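Local coordinates for protein trehalose monomycolate transport factor A (Mycolicibacterium smegmatis MC2 155, PDB 6T84) that is required for MmpL3-dependent transport of trehalose monomycolate to the mycobacterial cell wall and for growth and cell elongation, its N-terminal domain sufficing for MmpL3 binding, at residues R8-G11 and R12-S16; Y27-E30 and D31-K34; R122-D125 and R126-T130; R170-N173 and D174-V178. One frame throughout, in Å; residues are numbered along the deposited sequence.

How the contacts relate
All four contacts are local, each joining residues a few positions apart, and they differ in where that stretch lies. Contacts 1 and 2 are surface contacts, their nearest atoms about 6 Å apart; contact 1 begins helix 10-21, with a sulfate at its N-terminus, whereas contact 2 turns the chain after strand 28-29 with a water and a salt bridge. Contacts 3 and 4 are partly buried, lie across the chain's centre from the first two, and touch: Arg127 CB is 3.5 Å from Leu175 CD2. Contacts 1 and 3 are both helix starts, one holding a sulfate, the other capped by an aspartate; contact 4 lies on the last part of helix 159-175, with apolar packing inward and hydrated polar groups elsewhere.

Contact 1: residues R8-G11 and R12-S16; sequences RGLG and RRRKS. With SO4 (sulfate ion), chain B.
The guanidinium of Arg13 turns back along the start of the helix and grips Arg8 O side-on. NE and NH2 each lie 3.0 Å from Arg8 O, which sits 7° out of the guanidinium plane. The two bonds are unequal in direction, since NE approaches in the carbonyl plane and NH2 stands above it. CG of Arg13 lies beside the backbone N (chi1 -71°) and the chain bends at chi3, which carries the flat group over Leu10 CA so that one face covers the first helical residue. Leu10 crosses the Arg13 side chain at about a right angle but runs alongside Arg14, with Leu10 CD1 3.9 Å from Arg14 NH2. The Arg14 guanidinium has its main partner in Asp66, through a salt bridge, and makes a cation-pi contact with Trp162. On the sulfate, O1 accepts from Arg12 N at 2.9 Å in a nearly straight bond (172°), and O4 lies 2.9 Å from Arg12 NH1 in one of the two conformers of that side chain. Gly11 N lies 3.3 Å from sulfate O1. Gly9 occupies the N-cap, and Arg13 N reaches Gly9 O at 2.9 Å to begin the helical bonding. The sulfate, probably from the crystallisation liquor, thus occupies an anion site at a helix N-terminus.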
# COMPACT_ATOMS: atom_id res chain seq x y z
N ARG A 8 -15.89 -12.64 10.46
CA ARG A 8 -15.82 -13.86 11.26
C ARG A 8 -14.71 -14.76 10.74
O ARG A 8 -14.49 -14.87 9.53
CB ARG A 8 -17.14 -14.62 11.18
CG ARG A 8 -18.36 -13.85 11.71
CD ARG A 8 -18.38 -13.77 13.23
NE ARG A 8 -18.32 -15.09 13.85
CZ ARG A 8 -19.33 -15.96 13.91
NH1 ARG A 8 -20.52 -15.66 13.35
NH2 ARG A 8 -19.15 -17.13 14.50
N GLY A 9 -14.03 -15.45 11.67
CA GLY A 9 -12.92 -16.34 11.33
C GLY A 9 -11.73 -15.66 10.71
O GLY A 9 -10.97 -16.32 10.00
N LEU A 10 -11.58 -14.36 10.94
CA LEU A 10 -10.54 -13.59 10.28
C LEU A 10 -9.17 -14.15 10.57
O LEU A 10 -8.36 -14.29 9.65
CB LEU A 10 -10.66 -12.09 10.63
CG LEU A 10 -9.55 -11.18 10.13
CD1 LEU A 10 -9.49 -11.27 8.62
CD2 LEU A 10 -9.84 -9.75 10.61
N GLY A 11 -8.88 -14.49 11.83
CA GLY A 11 -7.56 -15.01 12.18
C GLY A 11 -7.28 -16.36 11.54
O GLY A 11 -6.20 -16.59 10.99
N ARG A 12 -8.24 -17.27 11.61
CA ARG A 12 -8.06 -18.57 11.00
C ARG A 12 -7.84 -18.44 9.50
O ARG A 12 -6.98 -19.11 8.93
CB ARG A 12 -9.31 -19.42 11.26
CG ARG A 12 -9.33 -20.77 10.57
CD ARG A 12 -10.60 -21.53 10.92
NE ARG A 12 -10.66 -21.90 12.33
CZ ARG A 12 -11.31 -21.21 13.27
NH1 ARG A 12 -11.98 -20.11 12.95
NH2 ARG A 12 -11.30 -21.63 14.52
N ARG A 13 -8.64 -17.58 8.85
CA ARG A 13 -8.52 -17.42 7.40
C ARG A 13 -7.19 -16.77 7.03
O ARG A 13 -6.58 -17.18 6.04
CB ARG A 13 -9.71 -16.61 6.87
CG ARG A 13 -11.01 -17.39 6.92
CD ARG A 13 -12.28 -16.63 6.40
NE ARG A 13 -12.72 -15.45 7.18
CZ ARG A 13 -12.53 -14.17 6.78
NH1 ARG A 13 -11.88 -13.87 5.63
NH2 ARG A 13 -13.01 -13.19 7.55
N ARG A 14 -6.72 -15.80 7.82
CA ARG A 14 -5.44 -15.18 7.52
C ARG A 14 -4.29 -16.17 7.73
O ARG A 14 -3.33 -16.19 6.94
CB ARG A 14 -5.28 -13.91 8.38
CG ARG A 14 -3.98 -13.10 8.08
CD ARG A 14 -4.09 -12.36 6.73
NE ARG A 14 -5.25 -11.45 6.64
CZ ARG A 14 -5.33 -10.20 7.13
NH1 ARG A 14 -4.34 -9.68 7.88
NH2 ARG A 14 -6.44 -9.49 6.95
N LYS A 15 -4.36 -17.01 8.77
CA LYS A 15 -3.35 -18.06 8.96
C LYS A 15 -3.36 -19.08 7.81
O LYS A 15 -2.28 -19.51 7.36
CB LYS A 15 -3.60 -18.75 10.33
CG LYS A 15 -2.36 -19.38 10.94
CD LYS A 15 -2.67 -20.01 12.30
CE LYS A 15 -3.19 -19.00 13.32
NZ LYS A 15 -3.19 -19.55 14.72
N SER A 16 -4.55 -19.49 7.34
CA SER A 16 -4.62 -20.41 6.20
C SER A 16 -3.98 -19.79 4.96
O SER A 16 -3.27 -20.47 4.21
CB SER A 16 -6.08 -20.79 5.92
OG SER A 16 -6.22 -21.63 4.75
S SO4 B . -10.66 -16.88 14.55
O1 SO4 B . -10.69 -16.90 13.10
O2 SO4 B . -9.37 -16.47 15.13
O3 SO4 B . -11.74 -16.04 15.09
O4 SO4 B . -11.05 -18.23 14.92

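Contact 2: residues Y27-E30 and D31-K34; sequences YESE and DLLK
Ser29 and Leu32 come nearest in backbone where the chain leaves strand 28-29, their CA atoms 5.7 Å apart. Ser29 still has extended backbone angles (phi/psi -134/119°), whereas Glu30 and Asp31 bend the chain into the 3-10 segment that starts at Leu32. Lys34 N then bonds back to Asp31 O at 3.2 Å, an i to i+3 link in keeping with that 3-10 geometry. One water bridges the corner: it donates to Ser29 O at 2.6 Å and accepts from Leu33 N at 3.2 Å, tying the strand end to the new turn. Among the side chains, a chi1 of 173° swings Ser29 OG away from the backbone N and onto Leu32 CB, at 3.6 Å. Lys34 bends only at chi4, which turns its ammonium group back to Asp31. There NZ forms a salt bridge with Asp31 OD1 at 3.1 Å, using the anti lone pair of that oxygen, and it also passes 3.8 Å from Glu30 O. Glu30 extends away from the turn and is poorly ordered. Both leucines pack on neighbouring strands, Leu32 on Phe63 and Phe65 of strand 60-67 and Leu33 on Ala49 and Phe65. The chain passes here from strand 28-29 into a 3-10 turn at the protein surface, beside the two-stranded antiparallel sheet formed by 28-29 and 49-50.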
# COMPACT_ATOMS: atom_id res chain seq x y z
N TYR A 27 0.02 -13.31 15.57
CA TYR A 27 -1.22 -12.63 15.88
C TYR A 27 -1.03 -11.14 16.02
O TYR A 27 -1.94 -10.37 15.67
CB TYR A 27 -1.86 -13.16 17.16
CG TYR A 27 -3.13 -12.40 17.38
CD1 TYR A 27 -4.17 -12.51 16.46
CD2 TYR A 27 -3.28 -11.55 18.46
CE1 TYR A 27 -5.35 -11.78 16.62
CE2 TYR A 27 -4.48 -10.81 18.64
CZ TYR A 27 -5.51 -10.96 17.72
OH TYR A 27 -6.69 -10.26 17.91
N GLU A 28 0.12 -10.70 16.52
CA GLU A 28 0.31 -9.28 16.71
C GLU A 28 1.79 -9.00 16.63
O GLU A 28 2.62 -9.85 16.98
CB GLU A 28 -0.20 -8.90 18.14
CG GLU A 28 -0.07 -7.45 18.52
CD GLU A 28 -0.79 -7.12 19.81
OE1 GLU A 28 -1.22 -8.06 20.53
OE2 GLU A 28 -0.93 -5.91 20.10
N SER A 29 2.13 -7.80 16.18
CA SER A 29 3.51 -7.36 16.22
C SER A 29 3.53 -5.94 16.75
O SER A 29 2.97 -5.03 16.11
CB SER A 29 4.18 -7.43 14.85
OG SER A 29 5.47 -6.83 14.99
N GLU A 30 4.20 -5.75 17.88
CA GLU A 30 4.05 -4.49 18.59
C GLU A 30 4.83 -3.34 17.99
O GLU A 30 4.49 -2.19 18.26
CB GLU A 30 4.36 -4.66 20.09
CG GLU A 30 3.48 -5.70 20.77
CD GLU A 30 3.73 -5.80 22.26
OE1 GLU A 30 4.55 -5.02 22.79
OE2 GLU A 30 3.11 -6.67 22.91
N ASP A 31 5.85 -3.60 17.18
CA ASP A 31 6.62 -2.49 16.64
C ASP A 31 6.47 -2.29 15.14
O ASP A 31 6.96 -1.31 14.60
CB ASP A 31 8.10 -2.60 17.01
CG ASP A 31 8.36 -2.26 18.46
OD1 ASP A 31 7.76 -1.28 18.99
OD2 ASP A 31 9.16 -2.98 19.09
N LEU A 32 5.76 -3.18 14.46
CA LEU A 32 5.76 -3.18 13.01
C LEU A 32 5.39 -1.81 12.40
O LEU A 32 6.07 -1.32 11.48
CB LEU A 32 4.75 -4.25 12.56
CG LEU A 32 4.91 -4.68 11.10
CD1 LEU A 32 6.24 -5.27 10.85
CD2 LEU A 32 3.86 -5.71 10.74
N LEU A 33 4.33 -1.17 12.91
CA LEU A 33 3.73 -0.00 12.25
C LEU A 33 4.65 1.20 12.26
O LEU A 33 4.43 2.14 11.48
CB LEU A 33 2.42 0.41 12.92
CG LEU A 33 1.31 -0.66 12.86
CD1 LEU A 33 0.05 -0.14 13.49
CD2 LEU A 33 1.04 -1.00 11.41
N LYS A 34 5.65 1.21 13.12
CA LYS A 34 6.45 2.42 13.25
C LYS A 34 7.26 2.70 12.01
O LYS A 34 7.76 3.82 11.86
CB LYS A 34 7.38 2.29 14.46
CG LYS A 34 6.65 2.31 15.79
CD LYS A 34 7.63 2.27 16.97
CE LYS A 34 6.92 2.41 18.32
NZ LYS A 34 6.03 1.25 18.62
O HOH W 1 2.77 -2.54 15.29

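Contact 3: residues R122-D125 and R126-T130; sequences RACD and RRMVT
Asp125 caps the N-terminus of helix 126-134, accepting at OD1 from the backbone of Arg127 and Met128, and so marks the corner between that helix and helix 117-123. The bond from Met128 N is 3.3 Å long and fairly straight, meeting OD1 nearly along its C-O axis. Arg127 N is nearer, at 3.1 Å, yet its angle of 123° makes this bond weak. The carboxylate reaches both amides because CG sits between the backbone N and the carbonyl carbon (chi1 69°), folding it over the first turn. The capping carboxylate would probably interact favourably with the partial positive charge of the helix start. Just before it, Cys124 leaves helical geometry as the centre of an inverse gamma turn.

The close-packed side belongs to buried Met128. Its CG, anti to the backbone N (chi1 -177°), approaches Cys124 SG at 3.9 Å, and further bends at chi2 and chi3 carry the methyl group alongside Ala123, with CE 3.8 Å from Ala123 O. Phe172, Leu175 and Leu176 pack against the same side chain, while Cys124 rests on Leu104 of strand 102-107. The looser part is made by the guanidinium ends of Arg126 and Arg127, both exposed residues. Neither charged end contacts the Asp125 carboxylate: Arg127 NE stays 5.7 Å from Asp125 OD1. Val129 is exposed as well, though its backbone and side chain both meet the carbonyl of the cap residue. Val129 N donates to Asp125 O at 2.9 Å, while Val129 CG2 touches the same oxygen at 3.5 Å.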
# COMPACT_ATOMS: atom_id res chain seq x y z
N ARG A 122 5.88 12.23 -14.61
CA ARG A 122 6.64 11.27 -15.41
C ARG A 122 6.18 9.84 -15.16
O ARG A 122 6.10 9.04 -16.09
CB ARG A 122 8.13 11.41 -15.12
CG ARG A 122 8.71 12.70 -15.70
CD ARG A 122 10.25 12.73 -15.65
NE ARG A 122 10.78 12.33 -14.35
CZ ARG A 122 11.13 13.18 -13.38
NH1 ARG A 122 11.01 14.49 -13.58
NH2 ARG A 122 11.60 12.71 -12.22
N ALA A 123 5.85 9.52 -13.90
CA ALA A 123 5.34 8.19 -13.57
C ALA A 123 3.92 7.96 -14.07
O ALA A 123 3.51 6.81 -14.20
CB ALA A 123 5.40 7.98 -12.04
N CYS A 124 3.17 9.02 -14.37
CA CYS A 124 1.76 8.85 -14.74
C CYS A 124 1.59 8.78 -16.26
O CYS A 124 0.96 9.65 -16.90
CB CYS A 124 0.92 9.97 -14.15
SG CYS A 124 0.61 9.74 -12.38
N ASP A 125 2.10 7.71 -16.84
CA ASP A 125 1.97 7.51 -18.28
C ASP A 125 0.76 6.61 -18.57
O ASP A 125 -0.07 6.34 -17.68
CB ASP A 125 3.27 6.95 -18.86
CG ASP A 125 3.54 5.51 -18.41
OD1 ASP A 125 2.84 4.96 -17.53
OD2 ASP A 125 4.49 4.93 -18.95
N ARG A 126 0.70 6.06 -19.77
CA ARG A 126 -0.43 5.22 -20.18
C ARG A 126 -0.61 4.02 -19.25
O ARG A 126 -1.74 3.61 -18.93
CB ARG A 126 -0.18 4.79 -21.64
CG ARG A 126 -1.21 3.97 -22.31
CD ARG A 126 -0.81 3.84 -23.79
NE ARG A 126 0.33 2.96 -24.01
CZ ARG A 126 0.95 2.80 -25.18
NH1 ARG A 126 0.55 3.47 -26.26
NH2 ARG A 126 1.97 1.96 -25.29
N ARG A 127 0.50 3.41 -18.80
CA ARG A 127 0.36 2.25 -17.95
C ARG A 127 -0.24 2.64 -16.62
O ARG A 127 -1.07 1.89 -16.06
CB ARG A 127 1.70 1.57 -17.75
CG ARG A 127 2.22 0.84 -19.01
CD ARG A 127 3.58 0.17 -18.69
NE ARG A 127 3.53 -0.65 -17.47
CZ ARG A 127 4.60 -1.00 -16.74
NH1 ARG A 127 5.81 -0.60 -17.11
NH2 ARG A 127 4.45 -1.74 -15.64
N MET A 128 0.13 3.82 -16.10
CA MET A 128 -0.48 4.28 -14.86
C MET A 128 -1.95 4.60 -15.06
O MET A 128 -2.78 4.35 -14.18
CB MET A 128 0.26 5.50 -14.34
CG MET A 128 -0.28 5.99 -12.99
SD MET A 128 0.03 4.88 -11.57
CE MET A 128 1.73 5.41 -11.20
N VAL A 129 -2.30 5.24 -16.18
CA VAL A 129 -3.72 5.54 -16.42
C VAL A 129 -4.52 4.25 -16.48
O VAL A 129 -5.58 4.14 -15.84
CB VAL A 129 -3.87 6.37 -17.71
CG1 VAL A 129 -5.37 6.50 -18.09
CG2 VAL A 129 -3.26 7.76 -17.49
N THR A 130 -4.05 3.26 -17.25
CA THR A 130 -4.80 2.01 -17.29
C THR A 130 -4.93 1.41 -15.90
O THR A 130 -6.02 0.99 -15.51
CB THR A 130 -4.14 1.04 -18.28
OG1 THR A 130 -4.09 1.67 -19.57
CG2 THR A 130 -4.88 -0.30 -18.39

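Contact 4: residues R170-N173 and D174-V178; sequences RQFN and DLLRV
One face of the Phe172 ring carries Leu176 CD1, a CH-pi contact on the last part of helix 159-175. The methyl carbon stands 3.6 Å above the ring plane and is displaced toward the CE2-CZ rim, so that it lies 4.0 Å from the centroid and 25° off the normal. Phe172 CE2 is its nearest ring atom, at 3.7 Å. This meeting of residues four positions apart depends on their different torsions: Phe172 has CG anti to the backbone N (chi1 -171°), whereas Leu176 has CG beside its own (chi1 -63°). Both side chains are buried, Phe172 against Met142 and Leu88 and Leu176 against Val86 and Asn144, so the pair joins this segment to strands 141-144 and 86-90 of the large antiparallel sheet. Leu175 and Gln171 pack on Phe131 of the neighbouring helix 126-134.

The backbone bonding changes along the segment. Asp174 N and Leu175 N make i to i+4 bonds, to Arg170 O and Gln171 O, while Leu176 N donates to Phe172 O and, weakly, to Asn173 O. Arg177 N donates to Asp174 O. Away from the ring, the flat amide of Asn173 splits its duties, with OD1 bonded to Thr149 and ND2 turned to a water. That water binds three groups at once: it accepts from Asn173 ND2 at 2.9 Å and donates to Arg170 O at 2.8 Å and to Asp174 OD1 at 2.7 Å.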
# COMPACT_ATOMS: atom_id res chain seq x y z
N ARG A 170 2.21 -5.15 -6.21
CA ARG A 170 3.31 -5.45 -7.13
C ARG A 170 3.21 -4.60 -8.38
O ARG A 170 4.21 -4.05 -8.84
CB ARG A 170 3.32 -6.94 -7.48
CG ARG A 170 3.50 -7.90 -6.26
CD ARG A 170 3.29 -9.39 -6.67
NE ARG A 170 4.37 -9.80 -7.56
CZ ARG A 170 4.50 -11.04 -8.02
NH1 ARG A 170 3.58 -11.95 -7.70
NH2 ARG A 170 5.53 -11.37 -8.78
N GLN A 171 2.01 -4.47 -8.94
CA GLN A 171 1.85 -3.67 -10.14
C GLN A 171 2.13 -2.20 -9.87
O GLN A 171 2.76 -1.52 -10.69
CB GLN A 171 0.41 -3.87 -10.65
CG GLN A 171 0.18 -5.25 -11.28
CD GLN A 171 -1.32 -5.62 -11.41
OE1 GLN A 171 -2.16 -5.08 -10.69
NE2 GLN A 171 -1.63 -6.60 -12.26
N PHE A 172 1.60 -1.67 -8.77
CA PHE A 172 1.86 -0.27 -8.43
C PHE A 172 3.35 -0.03 -8.18
O PHE A 172 3.92 0.97 -8.65
CB PHE A 172 1.00 0.13 -7.24
CG PHE A 172 1.01 1.61 -6.92
CD1 PHE A 172 0.69 2.56 -7.89
CD2 PHE A 172 1.29 2.05 -5.64
CE1 PHE A 172 0.67 3.91 -7.57
CE2 PHE A 172 1.31 3.39 -5.30
CZ PHE A 172 0.98 4.33 -6.26
N ASN A 173 4.00 -0.94 -7.47
CA ASN A 173 5.43 -0.82 -7.25
C ASN A 173 6.20 -0.79 -8.56
O ASN A 173 7.12 0.02 -8.74
CB ASN A 173 5.86 -2.01 -6.38
CG ASN A 173 7.30 -1.92 -6.01
OD1 ASN A 173 7.73 -0.98 -5.34
ND2 ASN A 173 8.07 -2.89 -6.47
N ASP A 174 5.82 -1.65 -9.51
CA ASP A 174 6.49 -1.66 -10.82
C ASP A 174 6.35 -0.29 -11.50
O ASP A 174 7.31 0.23 -12.07
CB ASP A 174 5.90 -2.75 -11.72
CG ASP A 174 6.41 -4.15 -11.38
OD1 ASP A 174 7.37 -4.26 -10.58
OD2 ASP A 174 5.85 -5.15 -11.90
N LEU A 175 5.17 0.32 -11.40
CA LEU A 175 4.94 1.59 -12.06
C LEU A 175 5.75 2.71 -11.42
O LEU A 175 6.09 3.68 -12.10
CB LEU A 175 3.44 1.91 -12.04
CG LEU A 175 2.53 1.02 -12.88
CD1 LEU A 175 1.07 1.13 -12.40
CD2 LEU A 175 2.61 1.47 -14.35
N LEU A 176 6.07 2.59 -10.13
CA LEU A 176 6.84 3.60 -9.41
C LEU A 176 8.34 3.35 -9.47
O LEU A 176 9.11 4.11 -8.85
CB LEU A 176 6.40 3.67 -7.91
CG LEU A 176 4.92 4.10 -7.72
CD1 LEU A 176 4.78 4.29 -6.20
CD2 LEU A 176 4.61 5.40 -8.50
N ARG A 177 8.78 2.33 -10.21
CA ARG A 177 10.22 2.10 -10.34
C ARG A 177 10.95 3.30 -10.96
O ARG A 177 12.16 3.47 -10.72
CB ARG A 177 10.52 0.84 -11.16
CG ARG A 177 10.40 -0.47 -10.41
CD ARG A 177 10.51 -1.67 -11.36
NE ARG A 177 11.48 -1.40 -12.42
CZ ARG A 177 11.38 -1.87 -13.66
NH1 ARG A 177 10.34 -2.63 -13.99
NH2 ARG A 177 12.30 -1.57 -14.57
N VAL A 178 10.22 4.13 -11.73
CA VAL A 178 10.76 5.34 -12.39
C VAL A 178 11.01 6.50 -11.44
O VAL A 178 11.65 7.48 -11.84
CB VAL A 178 9.89 5.76 -13.61
CG1 VAL A 178 9.76 4.58 -14.57
CG2 VAL A 178 8.55 6.27 -13.14
O HOH W 2 6.79 -4.96 -8.05